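Exo-1,5-alpha-L-arabinofuranobiosidase (Gibberella zeae, PDB 2YDT) probably hydrolyses alpha-1,5-linked L-arabinan from chain ends, releasing arabinobiose units, and is held here with an arabinofuranosylated iminosugar inhibitor. Local coordinates at residues Tyr169-Arg174 with His179-Val184; Ala145-Asn148 with Val154-Pro157; Thr201-Ala204 with Arg209-Met212; Tyr227-Gly232 with Lys259-Ile264. One frame throughout, in Å; residues are numbered along the deposited sequence.

Contact 1 (Tyr169-Arg174 with His179-Val184); sequences YYSDQR and HSQKLV. With EDG (1,4-dideoxy-1,4-imino-L-arabinitol), chain B.
Tyr170 lays one face of its ring against Val184: CG2 of Val184 sits 3.5 Å from the centroid of the Tyr170 ring, displaced toward the CE1–CZ rim, in a CH-pi contact. At the edge of that ring, in its plane, comes NH2 of Arg174, which gives the Tyr170 hydroxyl a bent hydrogen bond; Gln186 is a further partner of this hydroxyl. Asp172 lies at the edge of the Arg174 guanidinium and is gripped side-on in a salt bridge, NE to OD1 and NH2 to OD2. The backbone N of Arg174 meets Asp172 OD1 at 2.9 Å from the opposite face to NE, closing an Asx turn, so OD1 takes two donors. With CG anti to the backbone N (chi1 -172°), the Asp172 carboxylate also brings OD2 within 3.6 Å of Val184 CG1. Behind these side chains runs a beta hairpin, the two middle strands of one four-stranded blade of a six-bladed beta-propeller. Tyr170–Val184 and Asp172–Lys182 are hydrogen-bonded antiparallel pairs; Ser171 and Leu183, the non-hydrogen-bonded pair between them, face the other side of the sheet. Past the strands, Gln181 clasps the iminosugar with both amide atoms: its OE1 accepts from O3' at 2.8 Å and its NE2 donates to O2' at 2.9 Å. A water donates to both Asp172 O and His179 O, bridging the two arms where they enter the connecting loop.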
loop_
_atom_site.group_PDB
_atom_site.type_symbol
_atom_site.label_atom_id
_atom_site.label_comp_id
_atom_site.label_asym_id
_atom_site.label_seq_id
_atom_site.Cartn_x
_atom_site.Cartn_y
_atom_site.Cartn_z
ATOM N N TYR A 169 -0.494 -10.213 0.447
ATOM C CA TYR A 169 -0.904 -10.011 -0.942
ATOM C C TYR A 169 0.183 -9.278 -1.679
ATOM O O TYR A 169 0.806 -8.367 -1.134
ATOM C CB TYR A 169 -2.147 -9.129 -0.990
ATOM C CG TYR A 169 -3.375 -9.669 -0.297
ATOM C CD1 TYR A 169 -4.312 -10.442 -0.990
ATOM C CD2 TYR A 169 -3.655 -9.341 1.003
ATOM C CE1 TYR A 169 -5.458 -10.926 -0.362
ATOM C CE2 TYR A 169 -4.786 -9.838 1.636
ATOM C CZ TYR A 169 -5.677 -10.601 0.942
ATOM O OH TYR A 169 -6.818 -11.054 1.595
ATOM N N TYR A 170 0.455 -9.674 -2.930
ATOM C CA TYR A 170 1.430 -8.971 -3.719
ATOM C C TYR A 170 1.211 -9.120 -5.232
ATOM O O TYR A 170 0.235 -9.771 -5.657
ATOM C CB TYR A 170 2.840 -9.412 -3.291
ATOM C CG TYR A 170 3.168 -10.896 -3.426
ATOM C CD1 TYR A 170 3.903 -11.377 -4.509
ATOM C CD2 TYR A 170 2.809 -11.805 -2.430
ATOM C CE1 TYR A 170 4.295 -12.690 -4.597
ATOM C CE2 TYR A 170 3.179 -13.154 -2.528
ATOM C CZ TYR A 170 3.916 -13.583 -3.621
ATOM O OH TYR A 170 4.313 -14.923 -3.733
ATOM N N SER A 171 2.071 -8.465 -6.006
ATOM C CA SER A 171 2.104 -8.468 -7.471
ATOM C C SER A 171 3.179 -9.428 -7.954
ATOM O O SER A 171 4.291 -9.430 -7.422
ATOM C CB SER A 171 2.406 -7.058 -8.002
ATOM O OG SER A 171 1.526 -6.081 -7.442
ATOM N N ASP A 172 2.881 -10.219 -8.997
ATOM C CA ASP A 172 3.723 -11.382 -9.346
ATOM C C ASP A 172 3.844 -11.486 -10.844
ATOM O O ASP A 172 2.827 -11.739 -11.548
ATOM C CB ASP A 172 3.074 -12.613 -8.756
ATOM C CG ASP A 172 3.916 -13.883 -8.849
ATOM O OD1 ASP A 172 5.026 -13.832 -9.412
ATOM O OD2 ASP A 172 3.441 -14.906 -8.296
ATOM N N GLN A 173 5.081 -11.387 -11.338
ATOM C CA GLN A 173 5.360 -11.564 -12.771
ATOM C C GLN A 173 5.965 -12.925 -13.091
ATOM O O GLN A 173 6.378 -13.143 -14.221
ATOM C CB GLN A 173 6.329 -10.465 -13.312
ATOM C CG GLN A 173 5.730 -9.060 -13.262
ATOM C CD GLN A 173 6.484 -7.973 -14.027
ATOM O OE1 GLN A 173 6.533 -6.836 -13.543
ATOM N NE2 GLN A 173 7.040 -8.293 -15.233
ATOM N N ARG A 174 5.978 -13.857 -12.153
ATOM C CA ARG A 174 6.697 -15.134 -12.358
ATOM C C ARG A 174 5.979 -16.094 -13.321
ATOM O O ARG A 174 6.631 -17.007 -13.834
ATOM C CB ARG A 174 6.984 -15.803 -11.017
ATOM C CG ARG A 174 8.029 -15.027 -10.192
ATOM C CD ARG A 174 8.162 -15.545 -8.765
ATOM N NE ARG A 174 6.894 -15.461 -8.055
ATOM C CZ ARG A 174 6.692 -15.791 -6.777
ATOM N NH1 ARG A 174 7.697 -16.146 -5.972
ATOM N NH2 ARG A 174 5.462 -15.730 -6.295
ATOM N N HIS A 179 0.850 -14.525 -17.958
ATOM C CA HIS A 179 0.384 -13.215 -17.501
ATOM C C HIS A 179 1.545 -12.251 -17.315
ATOM O O HIS A 179 2.422 -12.507 -16.517
ATOM C CB HIS A 179 -0.393 -13.346 -16.174
ATOM C CG HIS A 179 -1.513 -14.326 -16.238
ATOM N ND1 HIS A 179 -2.737 -14.046 -16.820
ATOM C CD2 HIS A 179 -1.598 -15.586 -15.752
ATOM C CE1 HIS A 179 -3.508 -15.119 -16.732
ATOM N NE2 HIS A 179 -2.847 -16.065 -16.081
ATOM N N SER A 180 1.539 -11.139 -18.054
ATOM C CA SER A 180 2.588 -10.119 -17.892
ATOM C C SER A 180 2.765 -9.797 -16.399
ATOM O O SER A 180 3.911 -9.722 -15.874
ATOM C CB SER A 180 2.232 -8.852 -18.695
ATOM O OG SER A 180 3.222 -7.858 -18.571
ATOM N N GLN A 181 1.650 -9.640 -15.710
ATOM C CA GLN A 181 1.639 -9.642 -14.252
ATOM C C GLN A 181 0.279 -10.190 -13.798
ATOM O O GLN A 181 -0.735 -10.046 -14.507
ATOM C CB GLN A 181 1.848 -8.254 -13.668
ATOM C CG GLN A 181 2.146 -8.236 -12.164
ATOM C CD GLN A 181 2.537 -6.862 -11.655
ATOM O OE1 GLN A 181 3.708 -6.530 -11.608
ATOM N NE2 GLN A 181 1.536 -6.007 -11.362
ATOM N N LYS A 182 0.269 -10.812 -12.618
ATOM C CA LYS A 182 -0.962 -11.197 -11.945
ATOM C C LYS A 182 -0.823 -10.843 -10.459
ATOM O O LYS A 182 0.231 -10.393 -10.028
ATOM C CB LYS A 182 -1.276 -12.684 -12.167
ATOM C CG LYS A 182 -0.248 -13.640 -11.564
ATOM C CD LYS A 182 -0.627 -15.115 -11.761
ATOM C CE LYS A 182 0.305 -16.075 -11.081
ATOM N NZ LYS A 182 -0.155 -17.513 -11.402
ATOM N N LEU A 183 -1.895 -11.029 -9.705
ATOM C CA LEU A 183 -1.991 -10.699 -8.286
ATOM C C LEU A 183 -2.194 -11.994 -7.517
ATOM O O LEU A 183 -2.998 -12.845 -7.921
ATOM C CB LEU A 183 -3.158 -9.732 -8.024
ATOM C CG LEU A 183 -2.915 -8.354 -8.597
ATOM C CD1 LEU A 183 -4.165 -7.501 -8.538
ATOM C CD2 LEU A 183 -1.765 -7.659 -7.811
ATOM N N VAL A 184 -1.430 -12.155 -6.440
ATOM C CA VAL A 184 -1.357 -13.405 -5.686
ATOM C C VAL A 184 -1.202 -13.147 -4.217
ATOM O O VAL A 184 -0.940 -12.017 -3.801
ATOM C CB VAL A 184 -0.163 -14.284 -6.125
ATOM C CG1 VAL A 184 -0.123 -14.539 -7.632
ATOM C CG2 VAL A 184 1.182 -13.672 -5.706
HETATM O "O2'" EDG B . 2.045 -3.549 -9.966
HETATM C "C2'" EDG B . 2.888 -2.860 -10.933
HETATM C "C1'" EDG B . 2.773 -1.362 -10.733
HETATM N "N4'" EDG B . 4.093 -0.934 -10.252
HETATM C "C3'" EDG B . 4.376 -3.207 -10.796
HETATM O "O3'" EDG B . 4.886 -4.051 -11.852
HETATM C "C4'" EDG B . 5.080 -1.838 -10.833
HETATM C "C5'" EDG B . 6.417 -1.774 -10.147
HETATM O "O5'" EDG B . 7.020 -0.543 -10.517
HETATM O O HOH W 1 2.799 -13.567 -13.827
HETATM O O HOH W 2 6.104 -11.105 -17.067
#

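Contact 2 (Ala145-Asn148 with Val154-Pro157); sequences ALPN and VWEP. With EDG (1,4-dideoxy-1,4-imino-L-arabinitol), chain B; AHR (alpha-L-arabinofuranose), chain C.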
loop_
_atom_site.group_PDB
_atom_site.type_symbol
_atom_site.label_atom_id
_atom_site.label_comp_id
_atom_site.label_asym_id
_atom_site.label_seq_id
_atom_site.Cartn_x
_atom_site.Cartn_y
_atom_site.Cartn_z
ATOM N N ALA A 145 13.876 -6.314 -11.296
ATOM C CA ALA A 145 12.926 -5.301 -10.828
ATOM C C ALA A 145 12.637 -4.208 -11.830
ATOM O O ALA A 145 12.789 -3.029 -11.516
ATOM C CB ALA A 145 13.460 -4.687 -9.478
ATOM N N LEU A 146 12.140 -4.595 -13.014
ATOM C CA LEU A 146 11.579 -3.662 -13.979
ATOM C C LEU A 146 10.218 -4.173 -14.388
ATOM O O LEU A 146 10.038 -5.382 -14.524
ATOM C CB LEU A 146 12.478 -3.550 -15.234
ATOM C CG LEU A 146 13.875 -3.030 -15.029
ATOM C CD1 LEU A 146 14.645 -3.184 -16.373
ATOM C CD2 LEU A 146 13.830 -1.604 -14.570
ATOM N N PRO A 147 9.223 -3.273 -14.545
ATOM C CA PRO A 147 7.830 -3.719 -14.800
ATOM C C PRO A 147 7.561 -4.011 -16.276
ATOM O O PRO A 147 6.694 -3.371 -16.908
ATOM C CB PRO A 147 6.991 -2.514 -14.326
ATOM C CG PRO A 147 7.897 -1.362 -14.638
ATOM C CD PRO A 147 9.285 -1.823 -14.276
ATOM N N ASN A 148 8.358 -4.917 -16.829
ATOM C CA ASN A 148 8.376 -5.236 -18.251
ATOM C C ASN A 148 7.879 -6.653 -18.474
ATOM O O ASN A 148 8.221 -7.560 -17.721
ATOM C CB ASN A 148 9.809 -5.147 -18.781
ATOM C CG ASN A 148 10.381 -3.715 -18.758
ATOM O OD1 ASN A 148 9.654 -2.732 -18.593
ATOM N ND2 ASN A 148 11.687 -3.608 -19.023
ATOM N N VAL A 154 8.681 -9.866 -8.341
ATOM C CA VAL A 154 7.572 -9.717 -7.419
ATOM C C VAL A 154 7.629 -8.329 -6.807
ATOM O O VAL A 154 8.710 -7.710 -6.719
ATOM C CB VAL A 154 7.608 -10.823 -6.324
ATOM C CG1 VAL A 154 7.413 -12.215 -6.983
ATOM C CG2 VAL A 154 8.911 -10.779 -5.500
ATOM N N TRP A 155 6.475 -7.844 -6.345
ATOM C CA TRP A 155 6.377 -6.463 -5.867
ATOM C C TRP A 155 5.260 -6.256 -4.863
ATOM O O TRP A 155 4.271 -6.982 -4.836
ATOM C CB TRP A 155 6.023 -5.498 -6.990
ATOM C CG TRP A 155 6.548 -5.714 -8.408
ATOM C CD1 TRP A 155 5.928 -6.438 -9.424
ATOM C CD2 TRP A 155 7.652 -5.053 -9.019
ATOM N NE1 TRP A 155 6.626 -6.283 -10.588
ATOM C CE2 TRP A 155 7.667 -5.420 -10.383
ATOM C CE3 TRP A 155 8.643 -4.191 -8.543
ATOM C CZ2 TRP A 155 8.614 -4.880 -11.294
ATOM C CZ3 TRP A 155 9.595 -3.700 -9.414
ATOM C CH2 TRP A 155 9.585 -4.050 -10.775
ATOM N N GLU A 156 5.390 -5.188 -4.098
ATOM C CA GLU A 156 4.224 -4.497 -3.494
ATOM C C GLU A 156 3.429 -5.288 -2.458
ATOM O O GLU A 156 2.196 -5.479 -2.622
ATOM C CB GLU A 156 3.279 -3.957 -4.606
ATOM C CG GLU A 156 3.971 -2.865 -5.463
ATOM C CD GLU A 156 3.610 -2.815 -6.954
ATOM O OE1 GLU A 156 2.860 -3.666 -7.461
ATOM O OE2 GLU A 156 4.115 -1.861 -7.607
ATOM N N PRO A 157 4.090 -5.716 -1.371
ATOM C CA PRO A 157 3.355 -6.446 -0.324
ATOM C C PRO A 157 2.281 -5.653 0.396
ATOM O O PRO A 157 2.448 -4.461 0.693
ATOM C CB PRO A 157 4.442 -6.862 0.670
ATOM C CG PRO A 157 5.509 -5.770 0.494
ATOM C CD PRO A 157 5.499 -5.478 -0.997
HETATM O "O2'" EDG B . 2.045 -3.549 -9.966
HETATM C "C2'" EDG B . 2.888 -2.860 -10.933
HETATM C "C1'" EDG B . 2.773 -1.362 -10.733
HETATM N "N4'" EDG B . 4.093 -0.934 -10.252
HETATM C "C3'" EDG B . 4.376 -3.207 -10.796
HETATM O "O3'" EDG B . 4.886 -4.051 -11.852
HETATM C "C4'" EDG B . 5.080 -1.838 -10.833
HETATM C "C5'" EDG B . 6.417 -1.774 -10.147
HETATM O "O5'" EDG B . 7.020 -0.543 -10.517
HETATM O O5 AHR C . 8.076 1.264 -6.059
HETATM C C5 AHR C . 9.021 1.635 -7.078
HETATM C C4 AHR C . 8.498 1.335 -8.461
HETATM O O4 AHR C . 8.292 -0.047 -8.680
HETATM C C3 AHR C . 9.500 1.692 -9.575
HETATM O O3 AHR C . 9.510 3.102 -9.911
HETATM C C2 AHR C . 8.957 0.892 -10.734
HETATM O O2 AHR C . 9.925 0.501 -11.719
HETATM C C1 AHR C . 8.354 -0.310 -10.057
#
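Trp155 drives the far end of its indole into the loop at Ala145-Pro147. Trp155 CH2 presses to 3.2 Å from Ala145 C, a tight approach, while Leu146 CA lies at the ring's edge, in its plane. Ala145 CB sits 4.0 Å from Trp155 CZ3, and the Pro147 ring crosses the indole at about a right angle. The chi1 of Trp155 is only -35°, well short of a staggered value, and chi2 is 90°. Together these carry the six-membered ring out to the loop and turn one face to the ligand. C5' of the iminosugar stands 3.5 Å above that face, over its centre. The same inhibitor continues into the arabinofuranose through a glycosidic bond, and C1 of that sugar is 3.7 Å from Trp155 CZ3. Pro147, the centre of an inverse gamma turn, flanks both halves of the ligand, with CB near O3' of the iminosugar and CD near O2 of the arabinofuranose. Next along strand 154-162, Glu156 bends at chi2 (145°) to bring OE1 to the iminosugar O2', accepting a 2.6 Å hydrogen bond; Ser171 is a second partner of OE1. Loop and strand meet by van der Waals packing alone. The chemistry is therefore that of an apolar platform on which the sugar rests, with the indole N-H tied to Gln173 OE1, which probably helps hold its rotation.

Contact 3 (Thr201-Ala204 with Arg209-Met212); sequences TKYA and RPGM. With EDG (1,4-dideoxy-1,4-imino-L-arabinitol), chain B.
Pro210 makes the whole of this contact, wedged between Thr201 and Tyr203, and it does so by apolar packing. Thr201 CG2 comes to 3.8 Å from Pro210 CB, a position it owes to a chi1 of -83°, which swings the methyl anti to the main-chain nitrogen. Tyr203 offers an edge, not a face: Pro210 CG lies near the ring plane, 4.0 Å from Tyr203 CD2, and the two side chains run alongside in opposite senses. The segment 201-204 leaves the outermost strand of one propeller blade, and 209-212 opens the first strand of the next, so the proline packs against the connection between blades. Polar bonds lie to the flanks. The Tyr203 hydroxyl is hydrogen-bonded to His261, Tyr227 and Arg248, and Pro210 O accepts from Gln181 NE2. Contacts with the iminosugar form the third group. Arg209 NH2 lies 2.9 Å from O3', which sits at the edge of the guanidinium near its plane; Gln173 and Ser180 hold that group by NH2 and NH1. Gly211, lacking a side chain, lets O2' come to 3.4 Å from its CA. Met212, with chi2 near anti (-163°), sets SD 3.6 Å from C1'. The start of strand 209-217 thus has two chemistries: the apolar packing of Pro210 on the interblade loop is neighboured directly by Arg209, Gly211 and Met212, which bear on the ligand, so that packing probably helps to place them.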
loop_
_atom_site.group_PDB
_atom_site.type_symbol
_atom_site.label_atom_id
_atom_site.label_comp_id
_atom_site.label_asym_id
_atom_site.label_seq_id
_atom_site.Cartn_x
_atom_site.Cartn_y
_atom_site.Cartn_z
ATOM N N THR A 201 -6.158 -12.511 -8.659
ATOM C CA THR A 201 -6.732 -11.807 -9.806
ATOM C C THR A 201 -5.759 -11.985 -10.953
ATOM O O THR A 201 -4.559 -11.760 -10.816
ATOM C CB THR A 201 -6.975 -10.287 -9.511
ATOM O OG1 THR A 201 -8.215 -10.122 -8.821
ATOM C CG2 THR A 201 -7.022 -9.455 -10.791
ATOM N N LYS A 202 -6.276 -12.435 -12.091
ATOM C CA LYS A 202 -5.485 -12.608 -13.291
ATOM C C LYS A 202 -6.392 -12.526 -14.508
ATOM O O LYS A 202 -7.579 -12.798 -14.422
ATOM C CB LYS A 202 -4.745 -13.939 -13.306
ATOM C CG LYS A 202 -5.621 -15.169 -13.289
ATOM C CD LYS A 202 -4.771 -16.401 -12.974
ATOM C CE LYS A 202 -5.614 -17.653 -12.911
ATOM N NZ LYS A 202 -4.747 -18.793 -12.526
ATOM N N TYR A 203 -5.814 -12.149 -15.636
ATOM C CA TYR A 203 -6.556 -11.889 -16.864
ATOM C C TYR A 203 -5.972 -12.662 -18.050
ATOM O O TYR A 203 -4.794 -12.752 -18.223
ATOM C CB TYR A 203 -6.600 -10.383 -17.132
ATOM C CG TYR A 203 -7.499 -9.669 -16.156
ATOM C CD1 TYR A 203 -8.882 -9.656 -16.299
ATOM C CD2 TYR A 203 -6.986 -9.058 -15.014
ATOM C CE1 TYR A 203 -9.688 -9.039 -15.395
ATOM C CE2 TYR A 203 -7.791 -8.455 -14.098
ATOM C CZ TYR A 203 -9.167 -8.424 -14.277
ATOM O OH TYR A 203 -10.005 -7.848 -13.357
ATOM N N ALA A 204 -6.859 -13.220 -18.866
ATOM C CA ALA A 204 -6.511 -14.022 -20.033
ATOM C C ALA A 204 -5.681 -13.291 -21.089
ATOM O O ALA A 204 -4.840 -13.917 -21.766
ATOM C CB ALA A 204 -7.834 -14.540 -20.690
ATOM N N ARG A 209 -1.959 -6.214 -16.810
ATOM C CA ARG A 209 -1.059 -6.088 -15.635
ATOM C C ARG A 209 -1.865 -5.550 -14.459
ATOM O O ARG A 209 -1.693 -4.412 -14.014
ATOM C CB ARG A 209 0.152 -5.208 -15.929
ATOM C CG ARG A 209 1.107 -5.803 -16.935
ATOM C CD ARG A 209 2.178 -4.789 -17.322
ATOM N NE ARG A 209 3.022 -4.494 -16.184
ATOM C CZ ARG A 209 3.972 -5.287 -15.700
ATOM N NH1 ARG A 209 4.350 -6.395 -16.322
ATOM N NH2 ARG A 209 4.586 -4.927 -14.590
ATOM N N PRO A 210 -2.759 -6.392 -13.885
ATOM C CA PRO A 210 -3.328 -6.039 -12.584
ATOM C C PRO A 210 -2.195 -5.944 -11.574
ATOM O O PRO A 210 -1.279 -6.760 -11.632
ATOM C CB PRO A 210 -4.268 -7.215 -12.263
ATOM C CG PRO A 210 -3.626 -8.376 -12.992
ATOM C CD PRO A 210 -3.099 -7.774 -14.281
ATOM N N GLY A 211 -2.259 -4.941 -10.717
ATOM C CA GLY A 211 -1.161 -4.645 -9.794
ATOM C C GLY A 211 -1.602 -3.842 -8.580
ATOM O O GLY A 211 -2.674 -3.211 -8.541
ATOM N N MET A 212 -0.742 -3.861 -7.571
ATOM C CA MET A 212 -0.797 -2.919 -6.417
ATOM C C MET A 212 -2.033 -3.188 -5.496
ATOM O O MET A 212 -2.952 -2.350 -5.353
ATOM C CB MET A 212 -0.736 -1.463 -6.902
ATOM C CG MET A 212 0.372 -1.261 -7.923
ATOM S SD MET A 212 0.856 0.433 -8.220
ATOM C CE MET A 212 1.782 0.755 -6.687
HETATM O "O2'" EDG B . 2.045 -3.549 -9.966
HETATM C "C2'" EDG B . 2.888 -2.860 -10.933
HETATM C "C1'" EDG B . 2.773 -1.362 -10.733
HETATM N "N4'" EDG B . 4.093 -0.934 -10.252
HETATM C "C3'" EDG B . 4.376 -3.207 -10.796
HETATM O "O3'" EDG B . 4.886 -4.051 -11.852
HETATM C "C4'" EDG B . 5.080 -1.838 -10.833
HETATM C "C5'" EDG B . 6.417 -1.774 -10.147
HETATM O "O5'" EDG B . 7.020 -0.543 -10.517
#

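Contact 4 (Tyr227-Gly232 with Lys259-Ile264); sequences YEYGGG and KAHHQI
His261 is the residue of 259-264 that meets Tyr227 and Tyr229. The backbone brings its CB to 3.6 Å from Tyr227 OH. From there CG lies between the backbone N and the carbonyl carbon (chi1 66°), which turns the imidazole so that the Tyr227 hydroxyl is at its edge, near its plane, and CE1 is beside Tyr229. His261 CE1 is 4.0 Å from Tyr229 CE2; the two rings meet obliquely, their planes 40° apart and their centroids separated by 5.9 Å. That tyrosine ring is also covered from its own segment, where a type II turn from Tyr229 to Gly232 folds Gly232 CA over the ring's centre, 3.5 Å above its plane. The polar ends of His261 and Tyr227 are linked through a third residue: Tyr203 OH is hydrogen-bonded to both His261 ND1 and Tyr227 OH. Next in sequence, His262 points away and packs on Tyr247. Strand 262-263 is the outermost of its blade, and strand 245-250 lies between it and strand 223-230; Tyr246 of that middle strand meets both Tyr229 and His261 edge-to-face.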
loop_
_atom_site.group_PDB
_atom_site.type_symbol
_atom_site.label_atom_id
_atom_site.label_comp_id
_atom_site.label_asym_id
_atom_site.label_seq_id
_atom_site.Cartn_x
_atom_site.Cartn_y
_atom_site.Cartn_z
ATOM N N TYR A 227 -7.257 -2.669 -6.695
ATOM C CA TYR A 227 -6.066 -2.782 -7.504
ATOM C C TYR A 227 -6.121 -1.886 -8.709
ATOM O O TYR A 227 -7.203 -1.424 -9.068
ATOM C CB TYR A 227 -5.784 -4.220 -7.959
ATOM C CG TYR A 227 -6.900 -4.911 -8.716
ATOM C CD1 TYR A 227 -6.869 -5.045 -10.092
ATOM C CD2 TYR A 227 -7.983 -5.422 -8.051
ATOM C CE1 TYR A 227 -7.928 -5.684 -10.787
ATOM C CE2 TYR A 227 -9.030 -6.039 -8.738
ATOM C CZ TYR A 227 -8.970 -6.205 -10.084
ATOM O OH TYR A 227 -9.997 -6.837 -10.756
ATOM N N GLU A 228 -4.960 -1.651 -9.318
ATOM C CA GLU A 228 -4.955 -1.009 -10.662
ATOM C C GLU A 228 -4.990 -2.116 -11.717
ATOM O O GLU A 228 -4.209 -3.077 -11.683
ATOM C CB GLU A 228 -3.767 -0.060 -10.836
ATOM C CG GLU A 228 -2.393 -0.737 -10.903
ATOM C CD GLU A 228 -1.234 0.228 -11.293
ATOM O OE1 GLU A 228 -1.443 1.470 -11.228
ATOM O OE2 GLU A 228 -0.140 -0.253 -11.666
ATOM N N TYR A 229 -5.913 -1.996 -12.672
ATOM C CA TYR A 229 -6.071 -2.965 -13.721
ATOM C C TYR A 229 -5.360 -2.505 -14.991
ATOM O O TYR A 229 -5.949 -1.907 -15.899
ATOM C CB TYR A 229 -7.571 -3.244 -13.913
ATOM C CG TYR A 229 -7.967 -4.226 -15.003
ATOM C CD1 TYR A 229 -7.036 -4.900 -15.810
ATOM C CD2 TYR A 229 -9.315 -4.440 -15.254
ATOM C CE1 TYR A 229 -7.454 -5.754 -16.829
ATOM C CE2 TYR A 229 -9.715 -5.282 -16.257
ATOM C CZ TYR A 229 -8.796 -5.926 -17.033
ATOM O OH TYR A 229 -9.271 -6.713 -18.084
ATOM N N GLY A 230 -4.042 -2.718 -15.024
ATOM C CA GLY A 230 -3.251 -2.431 -16.217
ATOM C C GLY A 230 -3.823 -3.179 -17.423
ATOM O O GLY A 230 -4.013 -4.383 -17.357
ATOM N N GLY A 231 -4.131 -2.462 -18.491
ATOM C CA GLY A 231 -4.684 -3.081 -19.705
ATOM C C GLY A 231 -6.187 -3.165 -19.638
ATOM O O GLY A 231 -6.838 -3.836 -20.479
ATOM N N GLY A 232 -6.794 -2.515 -18.641
ATOM C CA GLY A 232 -8.250 -2.577 -18.461
ATOM C C GLY A 232 -8.985 -1.927 -19.635
ATOM O O GLY A 232 -8.417 -1.105 -20.336
ATOM N N LYS A 259 -14.480 -13.784 -7.988
ATOM C CA LYS A 259 -15.482 -12.763 -7.775
ATOM C C LYS A 259 -15.500 -11.809 -8.946
ATOM O O LYS A 259 -14.462 -11.522 -9.544
ATOM C CB LYS A 259 -15.210 -12.005 -6.485
ATOM C CG LYS A 259 -15.112 -12.907 -5.230
ATOM C CD LYS A 259 -16.403 -13.712 -5.055
ATOM C CE LYS A 259 -16.488 -14.322 -3.678
ATOM N NZ LYS A 259 -15.411 -15.297 -3.378
ATOM N N ALA A 260 -16.670 -11.273 -9.226
ATOM C CA ALA A 260 -16.825 -10.294 -10.304
ATOM C C ALA A 260 -15.986 -9.057 -10.007
ATOM O O ALA A 260 -15.777 -8.680 -8.843
ATOM C CB ALA A 260 -18.292 -9.894 -10.433
ATOM N N HIS A 261 -15.489 -8.421 -11.058
ATOM C CA HIS A 261 -14.751 -7.184 -10.883
ATOM C C HIS A 261 -15.633 -5.962 -11.159
ATOM O O HIS A 261 -16.691 -6.063 -11.809
ATOM C CB HIS A 261 -13.443 -7.162 -11.708
ATOM C CG HIS A 261 -13.599 -7.150 -13.205
ATOM N ND1 HIS A 261 -12.549 -7.472 -14.042
ATOM C CD2 HIS A 261 -14.663 -6.893 -14.020
ATOM C CE1 HIS A 261 -12.954 -7.389 -15.300
ATOM N NE2 HIS A 261 -14.236 -7.074 -15.312
ATOM N N HIS A 262 -15.197 -4.829 -10.632
ATOM C CA HIS A 262 -15.927 -3.565 -10.739
ATOM C C HIS A 262 -14.967 -2.412 -10.923
ATOM O O HIS A 262 -14.088 -2.240 -10.107
ATOM C CB HIS A 262 -16.751 -3.298 -9.509
ATOM C CG HIS A 262 -17.697 -4.398 -9.162
ATOM N ND1 HIS A 262 -18.922 -4.539 -9.789
ATOM C CD2 HIS A 262 -17.598 -5.423 -8.277
ATOM C CE1 HIS A 262 -19.540 -5.594 -9.290
ATOM N NE2 HIS A 262 -18.760 -6.155 -8.385
ATOM N N GLN A 263 -15.182 -1.587 -11.947
ATOM C CA GLN A 263 -14.457 -0.334 -12.063
ATOM C C GLN A 263 -15.018 0.701 -11.120
ATOM O O GLN A 263 -16.244 0.777 -10.948
ATOM C CB GLN A 263 -14.607 0.235 -13.503
ATOM C CG GLN A 263 -13.730 1.431 -13.746
ATOM C CD GLN A 263 -13.869 1.955 -15.171
ATOM O OE1 GLN A 263 -14.646 1.377 -15.983
ATOM N NE2 GLN A 263 -13.093 2.979 -15.510
ATOM N N ILE A 264 -14.159 1.524 -10.520
ATOM C CA ILE A 264 -14.617 2.674 -9.754
ATOM C C ILE A 264 -14.879 3.816 -10.710
ATOM O O ILE A 264 -13.987 4.265 -11.405
ATOM C CB ILE A 264 -13.617 3.183 -8.688
ATOM C CG1 ILE A 264 -13.411 2.126 -7.636
ATOM C CG2 ILE A 264 -14.172 4.492 -8.021
ATOM C CD1 ILE A 264 -12.497 2.563 -6.433
#

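How the contacts relate
In chain order come contact 2, contact 1, contact 3 and contact 4, one closing before the next opens. Contact 1 lies within the blade that runs from strand 154-162 to strand 198-201, and contact 2, centred about 8 Å away, joins the loop leading into that blade to its first strand. Contact 4 lies in the next blade, from strand 209-217 to strand 262-263, and contact 3 bridges the two, about 7 Å from contact 1 and 8 Å from contact 4 between centres. Contacts 1, 2 and 3 all reach the iminosugar, so this part of the pocket is built from loops and strands of successive blades. Contact 4 is farther out, though its Glu228 also touches the inhibitor.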